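Local coordinates for protein retinol dehydratase (Spodoptera frugiperda, PDB 1FMJ) that probably dehydrates retinol to anhydroretinol on a sulfotransferase-type scaffold, binding retinol next to the nucleotide adenosine-3',5'-diphosphate, at residues Ala69-Ser74 and Val192-His197; Pro187-Val192 and Gly317-Tyr322. All coordinates share one frame; numbering follows the deposited sequence.

Interaction 1: Ala69-Ser74 and Val192-His197; sequences ASYQRS and VSSFHH. With A3P (adenosine-3'-5'-diphosphate), chain G; RTL (retinol), chain H.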
ATOM      1  N   ALA A  69       0.030  -7.899  -0.026  1.00 15.46           N
ATOM      2  CA  ALA A  69       1.153  -6.979  -0.057  1.00 16.19           C
ATOM      3  C   ALA A  69       1.269  -6.314  -1.412  1.00 14.92           C
ATOM      4  O   ALA A  69       0.733  -6.807  -2.405  1.00 16.71           O
ATOM      5  CB  ALA A  69       2.446  -7.730   0.275  1.00 16.49           C
ATOM      6  N   SER A  70       1.980  -5.200  -1.453  1.00 14.71           N
ATOM      7  CA  SER A  70       2.133  -4.468  -2.702  1.00 14.93           C
ATOM      8  C   SER A  70       2.839  -3.165  -2.460  1.00 15.13           C
ATOM      9  O   SER A  70       2.997  -2.741  -1.315  1.00 15.87           O
ATOM     10  CB  SER A  70       0.758  -4.104  -3.251  1.00 14.11           C
ATOM     11  OG  SER A  70       0.142  -3.200  -2.344  1.00 14.74           O
ATOM     12  N   TYR A  71       3.273  -2.524  -3.541  1.00 16.16           N
ATOM     13  CA  TYR A  71       3.826  -1.196  -3.389  1.00 16.31           C
ATOM     14  C   TYR A  71       2.486  -0.441  -3.410  1.00 16.85           C
ATOM     15  O   TYR A  71       1.601  -0.787  -4.197  1.00 17.61           O
ATOM     16  CB  TYR A  71       4.672  -0.756  -4.576  1.00 16.23           C
ATOM     17  CG  TYR A  71       5.108   0.668  -4.366  1.00 16.37           C
ATOM     18  CD1 TYR A  71       6.188   0.969  -3.538  1.00 16.84           C
ATOM     19  CD2 TYR A  71       4.332   1.722  -4.841  1.00 15.20           C
ATOM     20  CE1 TYR A  71       6.475   2.285  -3.172  1.00 17.06           C
ATOM     21  CE2 TYR A  71       4.607   3.034  -4.483  1.00 16.88           C
ATOM     22  CZ  TYR A  71       5.673   3.308  -3.642  1.00 16.92           C
ATOM     23  OH  TYR A  71       5.881   4.596  -3.217  1.00 20.00           O
ATOM     24  N   GLN A  72       2.323   0.568  -2.570  1.00 16.56           N
ATOM     25  CA  GLN A  72       1.042   1.277  -2.496  1.00 16.63           C
ATOM     26  C   GLN A  72       0.428   1.777  -3.801  1.00 16.55           C
ATOM     27  O   GLN A  72       1.132   2.155  -4.736  1.00 15.55           O
ATOM     28  CB  GLN A  72       1.131   2.452  -1.517  1.00 15.74           C
ATOM     29  CG  GLN A  72       2.142   3.531  -1.899  1.00 16.20           C
ATOM     30  CD  GLN A  72       1.849   4.861  -1.209  1.00 18.32           C
ATOM     31  OE1 GLN A  72       1.410   5.825  -1.846  1.00 21.65           O
ATOM     32  NE2 GLN A  72       2.079   4.914   0.097  1.00 18.20           N
ATOM     33  N   ARG A  73      -0.905   1.763  -3.831  1.00 16.62           N
ATOM     34  CA  ARG A  73      -1.707   2.225  -4.962  1.00 16.25           C
ATOM     35  C   ARG A  73      -1.612   1.301  -6.164  1.00 16.47           C
ATOM     36  O   ARG A  73      -1.782   1.726  -7.301  1.00 15.71           O
ATOM     37  CB  ARG A  73      -1.288   3.654  -5.349  1.00 16.91           C
ATOM     38  CG  ARG A  73      -1.317   4.631  -4.173  1.00 15.62           C
ATOM     39  CD  ARG A  73      -2.651   4.590  -3.426  1.00 14.58           C
ATOM     40  NE  ARG A  73      -3.733   5.297  -4.120  1.00 12.95           N
ATOM     41  CZ  ARG A  73      -5.011   5.211  -3.767  1.00 14.03           C
ATOM     42  NH1 ARG A  73      -5.351   4.448  -2.745  1.00 12.58           N
ATOM     43  NH2 ARG A  73      -5.946   5.908  -4.406  1.00 13.28           N
ATOM     44  N   SER A  74      -1.355   0.027  -5.897  1.00 17.71           N
ATOM     45  CA  SER A  74      -1.225  -0.966  -6.952  1.00 17.36           C
ATOM     46  C   SER A  74      -2.391  -1.934  -7.027  1.00 17.95           C
ATOM     47  O   SER A  74      -2.340  -2.897  -7.791  1.00 19.22           O
ATOM     48  CB  SER A  74       0.064  -1.762  -6.758  1.00 17.82           C
ATOM     49  OG  SER A  74       1.193  -0.919  -6.844  1.00 16.69           O
ATOM     50  N   VAL A 192       1.104   8.459 -10.308  1.00 16.75           N
ATOM     51  CA  VAL A 192      -0.056   9.354 -10.375  1.00 15.60           C
ATOM     52  C   VAL A 192      -1.009   9.061  -9.212  1.00 14.93           C
ATOM     53  O   VAL A 192      -1.473   9.975  -8.538  1.00 14.41           O
ATOM     54  CB  VAL A 192      -0.827   9.197 -11.710  1.00 13.88           C
ATOM     55  CG1 VAL A 192      -2.147   9.995 -11.665  1.00 15.74           C
ATOM     56  CG2 VAL A 192       0.015   9.711 -12.846  1.00 16.47           C
ATOM     57  N   SER A 193      -1.289   7.789  -8.960  1.00 16.82           N
ATOM     58  CA  SER A 193      -2.198   7.459  -7.869  1.00 17.33           C
ATOM     59  C   SER A 193      -1.588   7.806  -6.512  1.00 18.22           C
ATOM     60  O   SER A 193      -2.300   8.207  -5.588  1.00 18.24           O
ATOM     61  CB  SER A 193      -2.586   5.978  -7.894  1.00 18.14           C
ATOM     62  OG  SER A 193      -3.562   5.707  -6.894  1.00 17.62           O
ATOM     63  N   SER A 194      -0.274   7.645  -6.391  1.00 17.76           N
ATOM     64  CA  SER A 194       0.406   7.957  -5.143  1.00 17.10           C
ATOM     65  C   SER A 194       0.405   9.470  -4.937  1.00 17.17           C
ATOM     66  O   SER A 194       0.311   9.951  -3.814  1.00 16.65           O
ATOM     67  CB  SER A 194       1.837   7.416  -5.167  1.00 17.65           C
ATOM     68  OG  SER A 194       1.840   5.997  -5.150  1.00 17.89           O
ATOM     69  N   PHE A 195       0.507  10.215  -6.033  1.00 16.78           N
ATOM     70  CA  PHE A 195       0.493  11.669  -5.961  1.00 16.34           C
ATOM     71  C   PHE A 195      -0.826  12.108  -5.322  1.00 16.50           C
ATOM     72  O   PHE A 195      -0.823  12.839  -4.335  1.00 17.27           O
ATOM     73  CB  PHE A 195       0.627  12.265  -7.370  1.00 16.49           C
ATOM     74  CG  PHE A 195       0.293  13.741  -7.454  1.00 16.18           C
ATOM     75  CD1 PHE A 195       1.110  14.699  -6.859  1.00 14.65           C
ATOM     76  CD2 PHE A 195      -0.830  14.168  -8.157  1.00 16.01           C
ATOM     77  CE1 PHE A 195       0.813  16.064  -6.968  1.00 17.63           C
ATOM     78  CE2 PHE A 195      -1.135  15.529  -8.273  1.00 15.94           C
ATOM     79  CZ  PHE A 195      -0.310  16.476  -7.677  1.00 14.84           C
ATOM     80  N   HIS A 196      -1.941  11.642  -5.884  1.00 16.40           N
ATOM     81  CA  HIS A 196      -3.272  11.983  -5.393  1.00 17.52           C
ATOM     82  C   HIS A 196      -3.535  11.527  -3.981  1.00 17.80           C
ATOM     83  O   HIS A 196      -4.229  12.206  -3.220  1.00 19.51           O
ATOM     84  CB  HIS A 196      -4.340  11.394  -6.306  1.00 17.19           C
ATOM     85  CG  HIS A 196      -4.563  12.189  -7.549  1.00 17.60           C
ATOM     86  ND1 HIS A 196      -5.222  13.399  -7.546  1.00 17.66           N
ATOM     87  CD2 HIS A 196      -4.200  11.958  -8.832  1.00 16.88           C
ATOM     88  CE1 HIS A 196      -5.256  13.879  -8.776  1.00 19.33           C
ATOM     89  NE2 HIS A 196      -4.641  13.023  -9.575  1.00 18.69           N
ATOM     90  N   HIS A 197      -3.007  10.357  -3.646  1.00 17.46           N
ATOM     91  CA  HIS A 197      -3.161   9.807  -2.314  1.00 17.45           C
ATOM     92  C   HIS A 197      -2.411  10.672  -1.301  1.00 17.55           C
ATOM     93  O   HIS A 197      -2.859  10.826  -0.159  1.00 17.20           O
ATOM     94  CB  HIS A 197      -2.637   8.375  -2.293  1.00 17.83           C
ATOM     95  CG  HIS A 197      -2.648   7.741  -0.937  1.00 16.77           C
ATOM     96  ND1 HIS A 197      -1.556   7.766  -0.097  1.00 16.91           N
ATOM     97  CD2 HIS A 197      -3.614   7.060  -0.280  1.00 16.10           C
ATOM     98  CE1 HIS A 197      -1.850   7.127   1.022  1.00 17.03           C
ATOM     99  NE2 HIS A 197      -3.094   6.690   0.936  1.00 18.16           N
TER
HETATM  100  P1  A3P G 400      -6.260   5.146  -9.130  1.00 19.06           P
HETATM  101  O1P A3P G 400      -5.685   6.193  -8.267  1.00 16.83           O
HETATM  102  O2P A3P G 400      -7.706   5.360  -9.351  1.00 17.81           O
HETATM  103  O3P A3P G 400      -5.560   5.102 -10.422  1.00 18.66           O
HETATM  104  P2  A3P G 400      -4.441   0.526  -3.395  1.00 21.28           P
HETATM  105  O4P A3P G 400      -5.663  -0.130  -2.903  1.00 20.76           O
HETATM  106  O5P A3P G 400      -3.308  -0.424  -3.411  1.00 21.66           O
HETATM  107  O6P A3P G 400      -4.131   1.714  -2.550  1.00 21.62           O
HETATM  108  O5' A3P G 400      -4.687   1.016  -4.877  1.00 19.11           O
HETATM  109  C5' A3P G 400      -5.697   1.960  -5.194  1.00 18.13           C
HETATM  110  C4' A3P G 400      -5.910   2.047  -6.709  1.00 18.27           C
HETATM  111  O4' A3P G 400      -6.853   1.004  -7.087  1.00 18.03           O
HETATM  112  C3' A3P G 400      -6.568   3.362  -7.133  1.00 19.24           C
HETATM  113  O3' A3P G 400      -6.055   3.731  -8.434  1.00 17.53           O
HETATM  114  C2' A3P G 400      -8.036   2.996  -7.057  1.00 19.22           C
HETATM  115  O2' A3P G 400      -8.982   3.895  -7.627  1.00 20.35           O
HETATM  116  C1' A3P G 400      -8.004   1.611  -7.683  1.00 19.09           C
HETATM  117  N9  A3P G 400      -9.207   0.825  -7.382  1.00 18.07           N
HETATM  118  C8  A3P G 400      -9.841   0.613  -6.167  1.00 18.71           C
HETATM  119  N7  A3P G 400     -10.902  -0.146  -6.224  1.00 19.54           N
HETATM  120  C5  A3P G 400     -10.995  -0.472  -7.571  1.00 19.40           C
HETATM  121  C6  A3P G 400     -11.917  -1.270  -8.332  1.00 20.30           C
HETATM  122  N6  A3P G 400     -12.961  -1.903  -7.787  1.00 19.88           N
HETATM  123  N1  A3P G 400     -11.708  -1.391  -9.705  1.00 19.18           N
HETATM  124  C2  A3P G 400     -10.648  -0.759 -10.305  1.00 20.75           C
HETATM  125  N3  A3P G 400      -9.708   0.025  -9.690  1.00 17.53           N
HETATM  126  C4  A3P G 400      -9.944   0.126  -8.316  1.00 18.88           C
HETATM  127  C1  RTL H 401      -2.472  11.601   9.016  1.00 47.83           C
HETATM  128  C2  RTL H 401      -1.506  12.526   9.825  1.00 47.44           C
HETATM  129  C3  RTL H 401      -1.183  11.982  11.211  1.00 47.74           C
HETATM  130  C4  RTL H 401      -1.639  10.759  12.003  1.00 47.50           C
HETATM  131  C5  RTL H 401      -2.579   9.994  11.068  1.00 47.50           C
HETATM  132  C6  RTL H 401      -2.975  10.306   9.758  1.00 47.80           C
HETATM  133  C7  RTL H 401      -3.894   9.446   8.965  1.00 48.42           C
HETATM  134  C8  RTL H 401      -3.501   8.338   8.270  1.00 49.41           C
HETATM  135  C9  RTL H 401      -4.400   7.485   7.483  1.00 49.90           C
HETATM  136  C10 RTL H 401      -3.845   6.396   6.836  1.00 49.81           C
HETATM  137  C11 RTL H 401      -4.476   5.368   5.981  1.00 48.76           C
HETATM  138  C12 RTL H 401      -3.768   5.171   4.819  1.00 47.39           C
HETATM  139  C13 RTL H 401      -3.907   4.308   3.627  1.00 46.03           C
HETATM  140  C14 RTL H 401      -3.176   4.147   2.483  1.00 44.29           C
HETATM  141  C15 RTL H 401      -2.150   3.092   2.437  1.00 42.65           C
HETATM  142  O1  RTL H 401      -2.658   1.897   2.018  1.00 40.72           O
HETATM  143  C16 RTL H 401      -1.593  11.318   7.781  1.00 47.39           C
HETATM  144  C17 RTL H 401      -3.590  12.571   8.600  1.00 47.78           C
HETATM  145  C18 RTL H 401      -3.113   8.750  11.795  1.00 47.47           C
HETATM  146  C19 RTL H 401      -5.901   7.822   7.402  1.00 50.05           C
HETATM  147  C20 RTL H 401      -5.179   3.471   3.840  1.00 45.97           C
HETATM  148  O   HOH W   1       0.853   8.603  -1.161  1.00 18.99           O
HETATM  149  O   HOH W   2      -5.075   8.161  -5.789  1.00 22.23           O
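Arg73, in the loop leaving strand 66-70, reaches across to Ser193 on helix 187-200, and the two side chains meet against the bound adenosine-3',5'-diphosphate. The arginine chain is bent at chi2 and chi3 (-51° and -77°), which brings NE to the hydroxyl of Ser193. From there Arg73 NE donates to Ser193 OG at 2.8 Å, with the acceptor tilted out of the guanidinium plane. Ser193 OG in turn donates to O1P of the nucleotide's 3'-phosphate at 2.6 Å, so one hydroxyl relays between the arginine and the phosphate. With its OG anti to the backbone N (chi1 -175°), the serine is aimed at both.

This is the tight part of the contact. The guanidinium is sandwiched between the nucleotide's C5' on one face and His197, through CB and CD2, on the opposite face. Arg73 NH1 makes a weak 3.0 Å hydrogen bond to O6P of the 5'-phosphate, while NH2 also serves the carbonyl of Phe310. A water accepts from Arg73 NH2 beside Ser193 O and the 3'-phosphate. Arg73 thus reaches the 5'-phosphate directly and the 3'-phosphate through Ser193 and this water.

Toward Gln72 the packing is looser and water takes over. A second water donates to Gln72 OE1 at 2.9 Å and to Ser194 O, and lies in the plane of the His197 ring, 2.8 Å from His197 ND1. Ser194 OG approaches Gln72 OE1 and the edge of the Tyr71 ring, but bonds to Val190 O of its own helix. The ring edge of His197 borders the retinol chain.

The arrangement is that of the sulfotransferase nucleotide site: a P-loop-like turn after a central parallel strand receives the 5'-phosphate, and a serine on the neighbouring helix holds the 3'-phosphate.

Interaction 2: Pro187-Val192 and Gly317-Tyr322; sequences PRDVAV and GCWRDY. With HG (mercury (II) ion), chain E.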
ATOM      1  N   PRO A 187       4.388   1.401 -12.944  1.00 19.21           N
ATOM      2  CA  PRO A 187       4.959   2.429 -12.065  1.00 18.69           C
ATOM      3  C   PRO A 187       4.460   3.852 -12.333  1.00 19.44           C
ATOM      4  O   PRO A 187       4.333   4.667 -11.413  1.00 18.85           O
ATOM      5  CB  PRO A 187       6.466   2.321 -12.319  1.00 19.78           C
ATOM      6  CG  PRO A 187       6.650   0.984 -12.926  1.00 19.28           C
ATOM      7  CD  PRO A 187       5.442   0.777 -13.762  1.00 18.25           C
ATOM      8  N   ARG A 188       4.197   4.156 -13.595  1.00 19.59           N
ATOM      9  CA  ARG A 188       3.748   5.492 -13.955  1.00 19.92           C
ATOM     10  C   ARG A 188       2.365   5.831 -13.404  1.00 19.50           C
ATOM     11  O   ARG A 188       2.146   6.948 -12.936  1.00 20.39           O
ATOM     12  CB  ARG A 188       3.825   5.656 -15.471  1.00 19.60           C
ATOM     13  CG  ARG A 188       5.273   5.640 -15.949  1.00 20.18           C
ATOM     14  CD  ARG A 188       5.395   5.366 -17.429  1.00 19.66           C
ATOM     15  NE  ARG A 188       4.848   4.064 -17.771  1.00 20.70           N
ATOM     16  CZ  ARG A 188       4.964   3.500 -18.964  1.00 20.85           C
ATOM     17  NH1 ARG A 188       5.612   4.131 -19.933  1.00 19.11           N
ATOM     18  NH2 ARG A 188       4.433   2.306 -19.186  1.00 21.95           N
ATOM     19  N   ASP A 189       1.449   4.866 -13.437  1.00 19.83           N
ATOM     20  CA  ASP A 189       0.103   5.063 -12.897  1.00 19.14           C
ATOM     21  C   ASP A 189       0.143   5.024 -11.367  1.00 18.80           C
ATOM     22  O   ASP A 189      -0.680   5.642 -10.694  1.00 17.21           O
ATOM     23  CB  ASP A 189      -0.848   3.973 -13.401  1.00 18.52           C
ATOM     24  CG  ASP A 189      -1.182   4.128 -14.863  1.00 21.05           C
ATOM     25  OD1 ASP A 189      -1.297   5.290 -15.313  1.00 18.68           O
ATOM     26  OD2 ASP A 189      -1.353   3.093 -15.555  1.00 20.25           O
ATOM     27  N   VAL A 190       1.084   4.254 -10.830  1.00 18.69           N
ATOM     28  CA  VAL A 190       1.273   4.150  -9.391  1.00 17.43           C
ATOM     29  C   VAL A 190       1.711   5.528  -8.889  1.00 18.44           C
ATOM     30  O   VAL A 190       1.271   5.994  -7.833  1.00 17.32           O
ATOM     31  CB  VAL A 190       2.387   3.108  -9.044  1.00 17.74           C
ATOM     32  CG1 VAL A 190       2.754   3.203  -7.581  1.00 16.85           C
ATOM     33  CG2 VAL A 190       1.910   1.693  -9.364  1.00 15.50           C
ATOM     34  N   ALA A 191       2.587   6.173  -9.652  1.00 18.47           N
ATOM     35  CA  ALA A 191       3.092   7.493  -9.288  1.00 18.48           C
ATOM     36  C   ALA A 191       1.932   8.488  -9.267  1.00 17.34           C
ATOM     37  O   ALA A 191       1.789   9.259  -8.322  1.00 17.13           O
ATOM     38  CB  ALA A 191       4.159   7.943 -10.280  1.00 18.15           C
ATOM     39  N   VAL A 192       1.104   8.459 -10.308  1.00 16.75           N
ATOM     40  CA  VAL A 192      -0.056   9.354 -10.375  1.00 15.60           C
ATOM     41  C   VAL A 192      -1.009   9.061  -9.212  1.00 14.93           C
ATOM     42  O   VAL A 192      -1.473   9.975  -8.538  1.00 14.41           O
ATOM     43  CB  VAL A 192      -0.827   9.197 -11.710  1.00 13.88           C
ATOM     44  CG1 VAL A 192      -2.147   9.995 -11.665  1.00 15.74           C
ATOM     45  CG2 VAL A 192       0.015   9.711 -12.846  1.00 16.47           C
ATOM     46  N   GLY A 317      -3.272   3.359 -17.634  1.00 23.07           N
ATOM     47  CA  GLY A 317      -2.809   4.193 -18.731  1.00 23.98           C
ATOM     48  C   GLY A 317      -3.082   5.686 -18.620  1.00 24.65           C
ATOM     49  O   GLY A 317      -2.755   6.446 -19.539  1.00 25.13           O
ATOM     50  N   CYS A 318      -3.663   6.127 -17.509  1.00 23.95           N
ATOM     51  CA  CYS A 318      -3.955   7.549 -17.349  1.00 24.25           C
ATOM     52  C   CYS A 318      -2.690   8.371 -17.135  1.00 22.93           C
ATOM     53  O   CYS A 318      -2.731   9.602 -17.181  1.00 22.01           O
ATOM     54  CB  CYS A 318      -4.913   7.777 -16.181  1.00 24.44           C
ATOM     55  SG  CYS A 318      -6.575   7.106 -16.441  1.00 32.05           S
ATOM     56  N   TRP A 319      -1.568   7.694 -16.898  1.00 22.05           N
ATOM     57  CA  TRP A 319      -0.316   8.402 -16.684  1.00 22.49           C
ATOM     58  C   TRP A 319      -0.003   9.310 -17.877  1.00 22.50           C
ATOM     59  O   TRP A 319       0.671  10.331 -17.729  1.00 21.91           O
ATOM     60  CB  TRP A 319       0.842   7.425 -16.463  1.00 22.85           C
ATOM     61  CG  TRP A 319       1.150   6.571 -17.653  1.00 23.35           C
ATOM     62  CD1 TRP A 319       0.601   5.355 -17.959  1.00 21.85           C
ATOM     63  CD2 TRP A 319       2.078   6.868 -18.705  1.00 22.84           C
ATOM     64  NE1 TRP A 319       1.133   4.876 -19.131  1.00 22.08           N
ATOM     65  CE2 TRP A 319       2.042   5.783 -19.612  1.00 22.89           C
ATOM     66  CE3 TRP A 319       2.934   7.945 -18.971  1.00 23.54           C
ATOM     67  CZ2 TRP A 319       2.836   5.742 -20.768  1.00 23.86           C
ATOM     68  CZ3 TRP A 319       3.725   7.904 -20.123  1.00 23.12           C
ATOM     69  CH2 TRP A 319       3.668   6.807 -21.005  1.00 23.04           C
ATOM     70  N   ARG A 320      -0.504   8.946 -19.052  1.00 23.09           N
ATOM     71  CA  ARG A 320      -0.263   9.749 -20.253  1.00 26.12           C
ATOM     72  C   ARG A 320      -0.819  11.174 -20.143  1.00 26.32           C
ATOM     73  O   ARG A 320      -0.370  12.082 -20.855  1.00 25.56           O
ATOM     74  CB  ARG A 320      -0.851   9.052 -21.482  1.00 28.50           C
ATOM     75  CG  ARG A 320      -0.140   7.748 -21.844  1.00 32.32           C
ATOM     76  CD  ARG A 320      -0.550   7.262 -23.221  1.00 33.68           C
ATOM     77  NE  ARG A 320       0.226   6.107 -23.677  1.00 37.32           N
ATOM     78  CZ  ARG A 320       1.525   6.132 -23.971  1.00 38.61           C
ATOM     79  NH1 ARG A 320       2.223   7.255 -23.854  1.00 39.92           N
ATOM     80  NH2 ARG A 320       2.126   5.035 -24.414  1.00 38.88           N
ATOM     81  N   ASP A 321      -1.790  11.370 -19.252  1.00 26.46           N
ATOM     82  CA  ASP A 321      -2.379  12.695 -19.049  1.00 28.02           C
ATOM     83  C   ASP A 321      -1.580  13.509 -18.048  1.00 26.82           C
ATOM     84  O   ASP A 321      -1.870  14.686 -17.843  1.00 28.37           O
ATOM     85  CB  ASP A 321      -3.813  12.596 -18.527  1.00 29.55           C
ATOM     86  CG  ASP A 321      -4.752  11.954 -19.515  1.00 32.75           C
ATOM     87  OD1 ASP A 321      -4.751  12.382 -20.686  1.00 34.49           O
ATOM     88  OD2 ASP A 321      -5.499  11.027 -19.118  1.00 33.19           O
ATOM     89  N   TYR A 322      -0.573  12.889 -17.436  1.00 25.24           N
ATOM     90  CA  TYR A 322       0.249  13.556 -16.430  1.00 23.81           C
ATOM     91  C   TYR A 322       1.728  13.719 -16.766  1.00 23.80           C
ATOM     92  O   TYR A 322       2.420  14.513 -16.138  1.00 24.18           O
ATOM     93  CB  TYR A 322       0.157  12.812 -15.095  1.00 22.64           C
ATOM     94  CG  TYR A 322      -1.186  12.868 -14.416  1.00 21.05           C
ATOM     95  CD1 TYR A 322      -2.250  12.094 -14.863  1.00 19.65           C
ATOM     96  CD2 TYR A 322      -1.381  13.677 -13.297  1.00 20.17           C
ATOM     97  CE1 TYR A 322      -3.479  12.117 -14.209  1.00 20.44           C
ATOM     98  CE2 TYR A 322      -2.600  13.714 -12.640  1.00 18.85           C
ATOM     99  CZ  TYR A 322      -3.648  12.931 -13.095  1.00 19.95           C
ATOM    100  OH  TYR A 322      -4.857  12.958 -12.432  1.00 18.23           O
TER
HETATM  101 HG    HG E 453      -7.323   8.314 -18.680  0.50113.10          HG
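The first turns of helix 187-200 pass close to the short 3-10 segment 318-321, with the CA atoms of Asp189 and Trp319 5.1 Å apart. Asp189 bridges the gap with both carboxylate oxygens. Asp189 OD2 accepts from Gly317 N at 2.8 Å, a nearly straight bond (169°) on the syn side though somewhat out of the carboxylate plane. Asp189 OD1 takes Trp319 N at 2.9 Å, more bent, and also sits in the plane of the indole at its edge, beside CD1. Gripped by two backbone N-H groups, the carboxylate fixes the turn that carries the tryptophan; the backbone of Gly317 is one that calls for glycine.

Arg188 runs alongside Trp319, pointing the same way. Arg188 CD lies over the six-membered ring of Trp319, 3.8 Å from the centroid, and beyond it the guanidinium stacks flat on the indole, planes 15° apart. That cation-pi contact is off-centre, Arg188 NH1 standing 3.3 Å from Trp319 CZ2. The bend at chi3 (-61°) lets the chain hug the ring, while a salt bridge from NH2 to Asp186 steadies the guanidinium. On the opposite face of the indole lies Arg320 CG, so the ring is clasped between two arginine chains. Further along, Val192 CG1 sits squarely over the face of Tyr322, 3.6 Å from its centroid. Cys318 SG points elsewhere, binding a mercury ion of the derivative crystal.

The contact therefore joins helix and loop by a buried carboxylate with two amide donors, probably favouring its ionised form, while Trp319 takes the cation-pi and CH-pi contacts of Arg188, and Tyr322 a CH-pi contact from Val192.

Overall arrangement
Both interactions draw on helix 187-200 and share Val192, but they use different parts of it and lie about 11 Å apart, centre to centre. Interaction 1 is fully buried near the middle of the chain, where the helix meets the loop after strand 66-70; its chemistry is polar, completed by the nucleotide and water, with retinol at its margin. Interaction 2, about 17 Å from the chain centre and partly buried, ties the start of the helix to the loop before helix 325-338 through backbone-carboxylate bonds and aromatic packing. The two are joined directly: His196 NE2 is probably hydrogen-bonded to Tyr322 OH, and Val190 packs against Tyr71 and Ser74.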